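Local coordinates for alpha-amylase inhibitor 0.19 (Triticum aestivum, PDB 1HSS), which inhibits alpha-amylases, notably those of animals, as a secreted, disulfide-rich homodimer of the cereal trypsin/alpha-amylase inhibitor family, at residues Ser49-Cys54 and Pro102-Ala107; Ile95-Arg100 and Ala112-Asp117; Ala19-Leu24 and Leu61-Lys66. One frame throughout, in Å; residues are numbered along the deposited sequence.

In the fold
Following the chain from its N terminus, contact 3 opens first: Ala19-Leu24, on helix 20-27, returns to Leu61-Lys66 on helix 53-67 across a loop that holds helix 35-46. Contact 1 starts inside that loop at Ser49-Cys54 and ends at Pro102-Ala107, so the two cross while sharing helix 53-67. Contact 2, Ile95-Arg100 with Ala112-Asp117, opens only after contact 3 has closed, and it crosses contact 1 in turn. Contacts 1 and 2 touch through the Cys54-Cys115 disulfide and strand pair 103-104/111-112. Contact 3 lies on the opposite side of the chain's centre from both, yet Ile95 packs on Leu23 and Leu24.

Contact 1 (Ser49-Cys54 and Pro102-Ala107); sequences SEWCRC and PIVVDA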
ATOM      1  N   SER A  49     -13.620   5.674  11.910  1.00 25.18           N
ATOM      2  CA  SER A  49     -14.274   6.295  10.765  1.00 25.01           C
ATOM      3  C   SER A  49     -13.317   6.510   9.598  1.00 23.27           C
ATOM      4  O   SER A  49     -12.115   6.669   9.792  1.00 22.40           O
ATOM      5  CB  SER A  49     -14.910   7.621  11.189  1.00 24.87           C
ATOM      6  OG  SER A  49     -14.209   8.725  10.660  1.00 30.58           O
ATOM      7  N   GLU A  50     -13.875   6.608   8.399  1.00 21.87           N
ATOM      8  CA  GLU A  50     -13.116   6.902   7.173  1.00 22.91           C
ATOM      9  C   GLU A  50     -12.185   8.097   7.319  1.00 21.79           C
ATOM     10  O   GLU A  50     -11.145   8.180   6.659  1.00 20.05           O
ATOM     11  CB  GLU A  50     -14.078   7.195   6.032  1.00 23.75           C
ATOM     12  CG  GLU A  50     -14.509   5.991   5.266  1.00 37.79           C
ATOM     13  CD  GLU A  50     -15.369   6.336   4.051  1.00 45.66           C
ATOM     14  OE1 GLU A  50     -15.297   7.494   3.565  1.00 45.88           O
ATOM     15  OE2 GLU A  50     -16.094   5.428   3.560  1.00 51.58           O
ATOM     16  N   TRP A  51     -12.633   9.066   8.115  1.00 22.01           N
ATOM     17  CA  TRP A  51     -11.910  10.309   8.323  1.00 24.04           C
ATOM     18  C   TRP A  51     -10.699  10.157   9.239  1.00 23.00           C
ATOM     19  O   TRP A  51      -9.765  10.947   9.171  1.00 22.53           O
ATOM     20  CB  TRP A  51     -12.861  11.358   8.887  1.00 29.09           C
ATOM     21  CG  TRP A  51     -13.950  11.728   7.927  1.00 39.40           C
ATOM     22  CD1 TRP A  51     -15.146  11.092   7.761  1.00 40.72           C
ATOM     23  CD2 TRP A  51     -13.956  12.843   7.015  1.00 46.49           C
ATOM     24  NE1 TRP A  51     -15.897  11.744   6.814  1.00 43.41           N
ATOM     25  CE2 TRP A  51     -15.189  12.820   6.338  1.00 48.32           C
ATOM     26  CE3 TRP A  51     -13.040  13.867   6.716  1.00 53.52           C
ATOM     27  CZ2 TRP A  51     -15.534  13.780   5.370  1.00 54.49           C
ATOM     28  CZ3 TRP A  51     -13.388  14.822   5.753  1.00 53.50           C
ATOM     29  CH2 TRP A  51     -14.620  14.768   5.095  1.00 49.98           C
ATOM     30  N   CYS A  52     -10.717   9.154  10.111  1.00 20.67           N
ATOM     31  CA  CYS A  52      -9.707   9.060  11.157  1.00 18.63           C
ATOM     32  C   CYS A  52      -8.830   7.837  11.044  1.00 19.14           C
ATOM     33  O   CYS A  52      -7.943   7.637  11.868  1.00 21.60           O
ATOM     34  CB  CYS A  52     -10.365   9.071  12.529  1.00 20.63           C
ATOM     35  SG  CYS A  52     -11.218  10.634  12.869  1.00 25.24           S
ATOM     36  N   ARG A  53      -9.077   7.013  10.032  1.00 16.79           N
ATOM     37  CA  ARG A  53      -8.306   5.788   9.838  1.00 18.60           C
ATOM     38  C   ARG A  53      -6.816   6.054   9.592  1.00 18.16           C
ATOM     39  O   ARG A  53      -5.978   5.385  10.169  1.00 22.76           O
ATOM     40  CB  ARG A  53      -8.892   4.980   8.678  1.00 17.32           C
ATOM     41  CG  ARG A  53      -9.416   3.612   9.055  1.00 14.95           C
ATOM     42  CD  ARG A  53     -10.946   3.499   9.055  1.00 17.64           C
ATOM     43  NE  ARG A  53     -11.510   3.038   7.803  1.00 16.17           N
ATOM     44  CZ  ARG A  53     -12.777   2.648   7.631  1.00 13.41           C
ATOM     45  NH1 ARG A  53     -13.559   2.294   8.634  1.00 13.30           N
ATOM     46  NH2 ARG A  53     -13.233   2.500   6.408  1.00 14.51           N
ATOM     47  N   CYS A  54      -6.488   7.076   8.804  1.00 18.93           N
ATOM     48  CA  CYS A  54      -5.090   7.472   8.578  1.00 17.41           C
ATOM     49  C   CYS A  54      -4.446   8.095   9.796  1.00 17.04           C
ATOM     50  O   CYS A  54      -3.226   8.016   9.976  1.00 18.84           O
ATOM     51  CB  CYS A  54      -4.997   8.474   7.444  1.00 15.77           C
ATOM     52  SG  CYS A  54      -5.388   7.732   5.844  1.00 19.09           S
ATOM     53  N   PRO A 102     -11.718   2.102   2.823  1.00 18.44           N
ATOM     54  CA  PRO A 102     -11.460   3.444   2.294  1.00 19.63           C
ATOM     55  C   PRO A 102     -11.284   4.507   3.377  1.00 21.00           C
ATOM     56  O   PRO A 102     -11.674   4.340   4.540  1.00 20.94           O
ATOM     57  CB  PRO A 102     -12.680   3.723   1.401  1.00 21.67           C
ATOM     58  CG  PRO A 102     -13.770   2.912   2.009  1.00 21.85           C
ATOM     59  CD  PRO A 102     -13.108   1.673   2.564  1.00 16.85           C
ATOM     60  N   ILE A 103     -10.575   5.551   2.998  1.00 19.57           N
ATOM     61  CA  ILE A 103     -10.288   6.661   3.882  1.00 19.94           C
ATOM     62  C   ILE A 103     -10.729   7.926   3.133  1.00 22.03           C
ATOM     63  O   ILE A 103     -10.978   7.861   1.932  1.00 20.53           O
ATOM     64  CB  ILE A 103      -8.759   6.683   4.232  1.00 16.34           C
ATOM     65  CG1 ILE A 103      -7.898   6.720   2.967  1.00 18.44           C
ATOM     66  CG2 ILE A 103      -8.380   5.399   4.942  1.00 13.87           C
ATOM     67  CD1 ILE A 103      -7.380   8.091   2.590  1.00 22.88           C
ATOM     68  N   VAL A 104     -10.979   9.034   3.827  1.00 25.22           N
ATOM     69  CA  VAL A 104     -11.147  10.276   3.088  1.00 28.80           C
ATOM     70  C   VAL A 104      -9.911  11.159   3.186  1.00 28.45           C
ATOM     71  O   VAL A 104      -9.306  11.276   4.254  1.00 28.81           O
ATOM     72  CB  VAL A 104     -12.445  11.039   3.465  1.00 28.46           C
ATOM     73  CG1 VAL A 104     -13.323  10.193   4.341  1.00 24.59           C
ATOM     74  CG2 VAL A 104     -12.123  12.365   4.072  1.00 33.42           C
ATOM     75  N   VAL A 105      -9.408  11.541   2.009  1.00 29.68           N
ATOM     76  CA  VAL A 105      -8.075  12.114   1.855  1.00 32.51           C
ATOM     77  C   VAL A 105      -7.959  13.479   2.520  1.00 38.28           C
ATOM     78  O   VAL A 105      -6.955  13.792   3.154  1.00 42.59           O
ATOM     79  CB  VAL A 105      -7.694  12.245   0.371  1.00 28.89           C
ATOM     80  CG1 VAL A 105      -6.274  12.762   0.240  1.00 26.65           C
ATOM     81  CG2 VAL A 105      -7.812  10.903  -0.316  1.00 28.33           C
ATOM     82  N   ASP A 106      -9.005  14.281   2.390  1.00 43.59           N
ATOM     83  CA  ASP A 106      -9.106  15.510   3.161  1.00 48.28           C
ATOM     84  C   ASP A 106     -10.514  16.122   3.129  1.00 50.80           C
ATOM     85  O   ASP A 106     -11.487  15.466   2.750  1.00 50.68           O
ATOM     86  CB  ASP A 106      -8.066  16.526   2.668  1.00 47.82           C
ATOM     87  CG  ASP A 106      -8.172  16.806   1.173  1.00 48.21           C
ATOM     88  OD1 ASP A 106      -9.253  16.612   0.575  1.00 43.65           O
ATOM     89  OD2 ASP A 106      -7.167  17.256   0.595  1.00 49.36           O
ATOM     90  N   ALA A 107     -10.575  17.420   3.404  1.00 53.94           N
ATOM     91  CA  ALA A 107     -11.832  18.126   3.612  1.00 55.72           C
ATOM     92  C   ALA A 107     -12.770  18.076   2.410  1.00 55.83           C
ATOM     93  O   ALA A 107     -13.994  18.167   2.567  1.00 58.98           O
ATOM     94  CB  ALA A 107     -11.546  19.568   3.994  1.00 58.03           C
TER
HETATM   95  O   HOH W   1     -13.777   7.313   1.271  1.00 29.32           O
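Glu50 and Val104 meet through the backbone first: Val104 N donates to Glu50 O at 3.0 Å with an N-H...O angle of 157°. The donor stands above the carbonyl plane, and Ile103 CA comes to 3.3 Å from the same Glu50 O in a CA-H...O contact. Beside this pair, Arg53 NH2 donates to Pro102 O at 3.1 Å. Here the N-H approaches in the carbonyl plane, on a lone pair, although the N-H...O angle is only 141°. Bends at chi2 and chi3 fold the arginine chain back to that carbonyl.

The Val104 side chain divides its two methyls. CG1 sits 3.5 Å from Glu50 CB, while CG2 is placed over one face of the Trp51 six-membered ring, too tightly for a CH-pi reading to be more than doubtful. On the other side of the strand, Ile103 CD1 reaches Cys54 SG at 3.8 Å, and Ile103 CG2 packs on Arg53 CB. A water donates to Glu50 OE1 at 2.8 Å and to Ile103 O at 2.9 Å, tying the carboxylate to the strand.

Further out, an ST turn, in which Ser49 OG accepts from Trp51 N, shapes the approach to helix 53-67. Ile103 pairs with Ala112 in the small antiparallel sheet, and the Cys54-Cys115 disulfide ties the first turn of helix 53-67 to the N-cap residue of helix 116-119. Asp106 OD1 bonds Ser108 OG and forms a salt bridge with Arg84 of the second subunit. Pro102 O and Val104 N bond directly to Ser49-Cys54 and Ile103 O through water, so three successive residues have backbone groups satisfied across the contact.

Contact 2 (Ile95-Arg100 and Ala112-Asp117); sequences ITAVCR and AYVCKD
Tyr113, Thr96 and Ala97 bury most of the surface here, with Tyr113 contributing the largest share. Its CB lies 3.8 Å from Ala97 CB, and the CA atoms of these two residues, 4.7 Å apart, are the nearest such pair across the segments. Ala97 N and Tyr113 O are close as well, but at too poor an angle for a hydrogen bond. With CG anti to its carbonyl carbon (chi1 -78°), the phenol ring runs alongside the Arg100 backbone, where CE1 comes to 3.7 Å from Arg100 C. The Arg100 carbonyl oxygen is in the ring plane, at the edge, 3.8 Å from CE1. Beyond the segment the phenol oxygen is tied to Ser31 O of the second subunit.

That end of the helix is a Schellman motif: Arg100 has positive phi (54°), and its N-H makes one of the motif's bonds, to Ala97 O at 2.9 Å. Arg100 meets Tyr113 through its carbonyl group, while its NH1 makes a salt bridge with Glu35 of the second subunit. Short helix 95-98 is packed against the chain that leaves strand 111-112, and the contact forms part of the dimer interface, with Ala97 packing on Val98 of the second subunit.

The CB of Thr96 is directed at Ala112-Asp117, but its CG2 crowds Tyr113 O too closely for that methyl's position to be trusted. The Thr96 hydroxyl makes a weak bond to Leu101 O. Ala97 CB also approaches Val114 CG2, at 4.4 Å, a looser apolar contact than the one to Tyr113. Cys115 occupies the N-cap position of helix 116-119, and both it and Thr96 pack on Leu57 of helix 53-67.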
ATOM      1  N   ILE A  95      -1.934  -0.208   4.825  1.00 14.24           N
ATOM      2  CA  ILE A  95      -2.567  -1.275   5.627  1.00 16.51           C
ATOM      3  C   ILE A  95      -4.094  -1.259   5.479  1.00 16.10           C
ATOM      4  O   ILE A  95      -4.753  -2.288   5.337  1.00 18.02           O
ATOM      5  CB  ILE A  95      -2.192  -1.138   7.122  1.00 13.39           C
ATOM      6  CG1 ILE A  95      -0.733  -1.556   7.328  1.00 11.69           C
ATOM      7  CG2 ILE A  95      -3.137  -1.975   7.986  1.00 11.89           C
ATOM      8  CD1 ILE A  95      -0.260  -1.427   8.767  1.00 21.20           C
ATOM      9  N   THR A  96      -4.569  -0.052   5.237  1.00 17.44           N
ATOM     10  CA  THR A  96      -5.960   0.292   4.992  1.00 16.50           C
ATOM     11  C   THR A  96      -6.423  -0.195   3.562  1.00 18.15           C
ATOM     12  O   THR A  96      -7.454  -0.882   3.418  1.00 16.65           O
ATOM     13  CB  THR A  96      -6.048   1.851   5.266  1.00 16.03           C
ATOM     14  OG1 THR A  96      -7.336   2.214   5.746  1.00 21.41           O
ATOM     15  CG2 THR A  96      -5.647   2.654   4.091  1.00  6.50           C
ATOM     16  N   ALA A  97      -5.498  -0.155   2.604  1.00 17.39           N
ATOM     17  CA  ALA A  97      -5.710  -0.805   1.311  1.00 16.55           C
ATOM     18  C   ALA A  97      -5.736  -2.347   1.395  1.00 17.70           C
ATOM     19  O   ALA A  97      -6.590  -2.997   0.790  1.00 16.11           O
ATOM     20  CB  ALA A  97      -4.635  -0.354   0.319  1.00 18.36           C
ATOM     21  N   VAL A  98      -4.804  -2.949   2.134  1.00 18.12           N
ATOM     22  CA  VAL A  98      -4.829  -4.396   2.237  1.00 20.77           C
ATOM     23  C   VAL A  98      -6.069  -4.890   2.980  1.00 22.17           C
ATOM     24  O   VAL A  98      -6.668  -5.883   2.576  1.00 21.96           O
ATOM     25  CB  VAL A  98      -3.518  -4.976   2.848  1.00 19.21           C
ATOM     26  CG1 VAL A  98      -2.335  -4.059   2.519  1.00 18.68           C
ATOM     27  CG2 VAL A  98      -3.664  -5.225   4.332  1.00 25.89           C
ATOM     28  N   CYS A  99      -6.590  -4.058   3.880  1.00 20.46           N
ATOM     29  CA  CYS A  99      -7.887  -4.304   4.522  1.00 19.44           C
ATOM     30  C   CYS A  99      -9.116  -3.943   3.658  1.00 19.03           C
ATOM     31  O   CYS A  99     -10.248  -4.232   4.046  1.00 19.91           O
ATOM     32  CB  CYS A  99      -7.999  -3.545   5.860  1.00 18.69           C
ATOM     33  SG  CYS A  99      -6.952  -4.097   7.252  1.00 19.76           S
ATOM     34  N   ARG A 100      -8.900  -3.358   2.482  1.00 20.57           N
ATOM     35  CA  ARG A 100      -9.982  -2.844   1.625  1.00 23.28           C
ATOM     36  C   ARG A 100     -10.913  -1.865   2.364  1.00 22.95           C
ATOM     37  O   ARG A 100     -12.132  -1.868   2.166  1.00 23.27           O
ATOM     38  CB  ARG A 100     -10.807  -3.985   0.993  1.00 25.40           C
ATOM     39  CG  ARG A 100     -10.131  -5.341   0.964  1.00 30.60           C
ATOM     40  CD  ARG A 100      -9.511  -5.670  -0.362  1.00 42.03           C
ATOM     41  NE  ARG A 100      -9.523  -7.113  -0.579  1.00 52.00           N
ATOM     42  CZ  ARG A 100     -10.609  -7.796  -0.927  1.00 60.80           C
ATOM     43  NH1 ARG A 100     -11.744  -7.158  -1.221  1.00 62.23           N
ATOM     44  NH2 ARG A 100     -10.547  -9.113  -1.032  1.00 59.01           N
ATOM     45  N   ALA A 112      -9.891   7.447  -0.936  1.00 22.62           N
ATOM     46  CA  ALA A 112      -8.735   6.659  -1.387  1.00 17.97           C
ATOM     47  C   ALA A 112      -8.638   5.402  -0.524  1.00 15.59           C
ATOM     48  O   ALA A 112      -9.494   5.186   0.322  1.00 17.86           O
ATOM     49  CB  ALA A 112      -7.456   7.484  -1.267  1.00 17.98           C
ATOM     50  N   TYR A 113      -7.610   4.577  -0.735  1.00 15.94           N
ATOM     51  CA  TYR A 113      -7.357   3.383   0.101  1.00 18.84           C
ATOM     52  C   TYR A 113      -6.017   3.445   0.830  1.00 17.96           C
ATOM     53  O   TYR A 113      -5.584   2.479   1.441  1.00 19.94           O
ATOM     54  CB  TYR A 113      -7.371   2.110  -0.750  1.00 15.06           C
ATOM     55  CG  TYR A 113      -8.748   1.636  -1.089  1.00 19.59           C
ATOM     56  CD1 TYR A 113      -9.496   0.928  -0.168  1.00 17.79           C
ATOM     57  CD2 TYR A 113      -9.323   1.929  -2.319  1.00 15.73           C
ATOM     58  CE1 TYR A 113     -10.781   0.529  -0.457  1.00 19.11           C
ATOM     59  CE2 TYR A 113     -10.595   1.531  -2.614  1.00 16.04           C
ATOM     60  CZ  TYR A 113     -11.318   0.832  -1.677  1.00 16.15           C
ATOM     61  OH  TYR A 113     -12.587   0.419  -1.973  1.00 16.09           O
ATOM     62  N   VAL A 114      -5.414   4.622   0.821  1.00 17.30           N
ATOM     63  CA  VAL A 114      -3.993   4.759   1.042  1.00 17.80           C
ATOM     64  C   VAL A 114      -3.794   6.097   1.787  1.00 19.73           C
ATOM     65  O   VAL A 114      -4.589   7.032   1.610  1.00 21.88           O
ATOM     66  CB  VAL A 114      -3.299   4.688  -0.357  1.00 16.83           C
ATOM     67  CG1 VAL A 114      -2.514   5.905  -0.654  1.00 13.01           C
ATOM     68  CG2 VAL A 114      -2.506   3.417  -0.483  1.00 15.60           C
ATOM     69  N   CYS A 115      -2.900   6.097   2.775  1.00 20.15           N
ATOM     70  CA  CYS A 115      -2.669   7.259   3.638  1.00 20.65           C
ATOM     71  C   CYS A 115      -1.373   8.012   3.335  1.00 19.25           C
ATOM     72  O   CYS A 115      -0.357   7.753   3.971  1.00 20.60           O
ATOM     73  CB  CYS A 115      -2.635   6.821   5.106  1.00 15.79           C
ATOM     74  SG  CYS A 115      -4.185   6.103   5.688  1.00 20.35           S
ATOM     75  N   LYS A 116      -1.462   9.088   2.561  1.00 22.67           N
ATOM     76  CA  LYS A 116      -0.261   9.833   2.143  1.00 26.19           C
ATOM     77  C   LYS A 116       0.470  10.567   3.271  1.00 26.03           C
ATOM     78  O   LYS A 116       1.696  10.709   3.241  1.00 28.65           O
ATOM     79  CB  LYS A 116      -0.589  10.816   1.014  1.00 26.54           C
ATOM     80  CG  LYS A 116      -1.470  11.973   1.416  1.00 28.14           C
ATOM     81  CD  LYS A 116      -1.785  12.834   0.205  1.00 33.85           C
ATOM     82  CE  LYS A 116      -2.842  13.886   0.518  1.00 34.06           C
ATOM     83  NZ  LYS A 116      -2.280  15.055   1.242  1.00 35.38           N
ATOM     84  N   ASP A 117      -0.272  10.960   4.300  1.00 27.75           N
ATOM     85  CA  ASP A 117       0.315  11.576   5.491  1.00 27.85           C
ATOM     86  C   ASP A 117       1.228  10.611   6.265  1.00 25.30           C
ATOM     87  O   ASP A 117       2.347  10.967   6.622  1.00 21.77           O
ATOM     88  CB  ASP A 117      -0.797  12.142   6.399  1.00 33.75           C
ATOM     89  CG  ASP A 117      -1.900  11.102   6.750  1.00 35.48           C
ATOM     90  OD1 ASP A 117      -2.403  10.380   5.851  1.00 31.48           O
ATOM     91  OD2 ASP A 117      -2.336  11.083   7.927  1.00 39.83           O
TER

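Contact 3 (Ala19-Leu24 and Leu61-Lys66); sequences ACRPLL and LDSMYK
Arg21 NH1 is hydrogen-bonded to Ala16 O, while the other terminal nitrogen of the same guanidinium, NH2, lies 3.3 Å from Ser63 CB. The Ala16 bond anchors one end of the guanidinium and NH2 simply packs, at a helix-helix contact in the disulfide-linked helical fold of the cereal trypsin/alpha-amylase inhibitor (prolamin) family. The short axes of helix 20-24 and helix 61-66 approach to 11.4 Å and cross at -71°, a separation that long side chains must bridge. Arg21 does so with bends at chi2 and chi3, its aliphatic part running past Met64 in the opposite direction. The Ser63 CB is directed at the helix 20-24 side, while OG bonds to Ser59 O, one turn back.

Beyond the guanidinium the packing is between aliphatic and thioether groups. Leu24, with CG opposite its backbone N (chi1 175°), directs CD2 to Met64 SD at 4.1 Å and to Leu61 CD1 at 4.2 Å; the two leucines meet at about a right angle. Met60 adds to the same surface by touching Arg21 and Leu24, and the Cys20-Cys41 disulfide ties helix 20-27 to helix 35-46. Within the pairing, Met64 SD sits 3.4 Å from Arg21 CG, and the methyl CE turns back to 3.9 Å from Arg21 O.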
ATOM      1  N   ALA A  19      -3.489  -4.352  17.324  1.00 21.30           N
ATOM      2  CA  ALA A  19      -3.494  -5.538  16.478  1.00 19.68           C
ATOM      3  C   ALA A  19      -2.751  -5.322  15.172  1.00 17.45           C
ATOM      4  O   ALA A  19      -2.379  -6.270  14.499  1.00 18.48           O
ATOM      5  CB  ALA A  19      -4.905  -5.935  16.191  1.00 18.76           C
ATOM      6  N   CYS A  20      -2.555  -4.070  14.795  1.00 17.62           N
ATOM      7  CA  CYS A  20      -1.913  -3.784  13.527  1.00 18.26           C
ATOM      8  C   CYS A  20      -0.412  -3.703  13.653  1.00 18.33           C
ATOM      9  O   CYS A  20       0.299  -3.751  12.659  1.00 19.30           O
ATOM     10  CB  CYS A  20      -2.461  -2.484  12.912  1.00 18.90           C
ATOM     11  SG  CYS A  20      -4.227  -2.582  12.487  1.00 18.28           S
ATOM     12  N   ARG A  21       0.072  -3.593  14.878  1.00 18.42           N
ATOM     13  CA  ARG A  21       1.488  -3.419  15.106  1.00 21.39           C
ATOM     14  C   ARG A  21       2.256  -4.692  14.744  1.00 24.09           C
ATOM     15  O   ARG A  21       3.269  -4.646  14.043  1.00 23.43           O
ATOM     16  CB  ARG A  21       1.720  -2.983  16.562  1.00 19.78           C
ATOM     17  CG  ARG A  21       1.380  -1.510  16.742  1.00 23.16           C
ATOM     18  CD  ARG A  21       0.564  -1.127  17.958  1.00 31.03           C
ATOM     19  NE  ARG A  21       1.368  -0.349  18.893  1.00 33.18           N
ATOM     20  CZ  ARG A  21       1.219   0.943  19.187  1.00 28.86           C
ATOM     21  NH1 ARG A  21       0.077   1.578  18.996  1.00 27.77           N
ATOM     22  NH2 ARG A  21       2.172   1.541  19.879  1.00 32.58           N
ATOM     23  N   PRO A  22       1.716  -5.860  15.110  1.00 23.88           N
ATOM     24  CA  PRO A  22       2.353  -7.096  14.662  1.00 21.22           C
ATOM     25  C   PRO A  22       2.231  -7.343  13.156  1.00 21.54           C
ATOM     26  O   PRO A  22       3.115  -7.914  12.548  1.00 23.51           O
ATOM     27  CB  PRO A  22       1.639  -8.172  15.483  1.00 24.52           C
ATOM     28  CG  PRO A  22       0.386  -7.528  15.959  1.00 24.88           C
ATOM     29  CD  PRO A  22       0.787  -6.123  16.218  1.00 22.39           C
ATOM     30  N   LEU A  23       1.130  -6.914  12.557  1.00 22.89           N
ATOM     31  CA  LEU A  23       0.967  -6.980  11.117  1.00 19.32           C
ATOM     32  C   LEU A  23       2.067  -6.203  10.400  1.00 19.16           C
ATOM     33  O   LEU A  23       2.702  -6.726   9.498  1.00 20.69           O
ATOM     34  CB  LEU A  23      -0.383  -6.404  10.730  1.00 20.09           C
ATOM     35  CG  LEU A  23      -0.577  -6.323   9.218  1.00 22.22           C
ATOM     36  CD1 LEU A  23      -0.614  -7.728   8.664  1.00 24.39           C
ATOM     37  CD2 LEU A  23      -1.868  -5.591   8.872  1.00 19.93           C
ATOM     38  N   LEU A  24       2.263  -4.942  10.790  1.00 20.16           N
ATOM     39  CA  LEU A  24       3.277  -4.067  10.197  1.00 18.99           C
ATOM     40  C   LEU A  24       4.715  -4.616  10.314  1.00 21.80           C
ATOM     41  O   LEU A  24       5.500  -4.524   9.376  1.00 24.28           O
ATOM     42  CB  LEU A  24       3.176  -2.669  10.829  1.00 14.47           C
ATOM     43  CG  LEU A  24       4.240  -1.643  10.420  1.00 18.07           C
ATOM     44  CD1 LEU A  24       4.311  -1.496   8.888  1.00 15.68           C
ATOM     45  CD2 LEU A  24       3.943  -0.323  11.074  1.00 15.18           C
ATOM     46  N   LEU A  61       2.263   4.308  14.158  1.00 18.63           N
ATOM     47  CA  LEU A  61       3.627   4.366  13.632  1.00 21.72           C
ATOM     48  C   LEU A  61       4.531   5.255  14.475  1.00 25.12           C
ATOM     49  O   LEU A  61       5.689   4.930  14.703  1.00 26.60           O
ATOM     50  CB  LEU A  61       3.603   4.899  12.203  1.00 18.73           C
ATOM     51  CG  LEU A  61       4.966   4.940  11.534  1.00 17.39           C
ATOM     52  CD1 LEU A  61       5.504   3.525  11.466  1.00 15.78           C
ATOM     53  CD2 LEU A  61       4.844   5.561  10.160  1.00 17.17           C
ATOM     54  N   ASP A  62       4.016   6.422  14.842  1.00 26.34           N
ATOM     55  CA  ASP A  62       4.722   7.350  15.704  1.00 30.02           C
ATOM     56  C   ASP A  62       5.044   6.724  17.077  1.00 29.36           C
ATOM     57  O   ASP A  62       6.192   6.711  17.507  1.00 30.32           O
ATOM     58  CB  ASP A  62       3.880   8.629  15.855  1.00 33.43           C
ATOM     59  CG  ASP A  62       4.602   9.727  16.630  1.00 37.20           C
ATOM     60  OD1 ASP A  62       5.520  10.369  16.068  1.00 36.46           O
ATOM     61  OD2 ASP A  62       4.242   9.953  17.806  1.00 35.75           O
ATOM     62  N   SER A  63       4.055   6.101  17.709  1.00 26.79           N
ATOM     63  CA  SER A  63       4.296   5.349  18.945  1.00 28.60           C
ATOM     64  C   SER A  63       5.363   4.256  18.807  1.00 28.95           C
ATOM     65  O   SER A  63       6.179   4.068  19.703  1.00 32.03           O
ATOM     66  CB  SER A  63       3.006   4.702  19.451  1.00 27.27           C
ATOM     67  OG  SER A  63       1.968   5.653  19.525  1.00 37.77           O
ATOM     68  N   MET A  64       5.306   3.481  17.730  1.00 28.24           N
ATOM     69  CA  MET A  64       6.281   2.427  17.505  1.00 28.91           C
ATOM     70  C   MET A  64       7.704   2.956  17.397  1.00 31.08           C
ATOM     71  O   MET A  64       8.620   2.425  18.012  1.00 28.21           O
ATOM     72  CB  MET A  64       5.898   1.634  16.258  1.00 25.22           C
ATOM     73  CG  MET A  64       4.617   0.879  16.484  1.00 20.61           C
ATOM     74  SD  MET A  64       4.108  -0.207  15.173  1.00 27.26           S
ATOM     75  CE  MET A  64       5.204  -1.530  15.387  1.00 22.08           C
ATOM     76  N   TYR A  65       7.860   4.076  16.707  1.00 34.97           N
ATOM     77  CA  TYR A  65       9.159   4.717  16.562  1.00 39.94           C
ATOM     78  C   TYR A  65       9.641   5.418  17.811  1.00 46.82           C
ATOM     79  O   TYR A  65      10.839   5.490  18.063  1.00 46.68           O
ATOM     80  CB  TYR A  65       9.114   5.714  15.424  1.00 35.98           C
ATOM     81  CG  TYR A  65       9.500   5.086  14.134  1.00 35.98           C
ATOM     82  CD1 TYR A  65      10.657   4.333  14.044  1.00 36.76           C
ATOM     83  CD2 TYR A  65       8.722   5.241  13.004  1.00 34.43           C
ATOM     84  CE1 TYR A  65      11.045   3.762  12.851  1.00 38.07           C
ATOM     85  CE2 TYR A  65       9.093   4.665  11.805  1.00 37.69           C
ATOM     86  CZ  TYR A  65      10.264   3.937  11.732  1.00 39.17           C
ATOM     87  OH  TYR A  65      10.714   3.466  10.524  1.00 39.31           O
ATOM     88  N   LYS A  66       8.698   5.963  18.569  1.00 56.61           N
ATOM     89  CA  LYS A  66       9.009   6.716  19.780  1.00 65.99           C
ATOM     90  C   LYS A  66       9.235   5.837  21.003  1.00 72.58           C
ATOM     91  O   LYS A  66       9.802   6.287  21.997  1.00 75.71           O
ATOM     92  CB  LYS A  66       7.898   7.720  20.071  1.00 64.84           C
ATOM     93  CG  LYS A  66       8.314   9.165  19.866  1.00 71.09           C
ATOM     94  CD  LYS A  66       7.684   9.776  18.622  1.00 74.76           C
ATOM     95  CE  LYS A  66       8.728  10.446  17.730  1.00 77.35           C
ATOM     96  NZ  LYS A  66       9.663   9.457  17.108  1.00 78.99           N
TER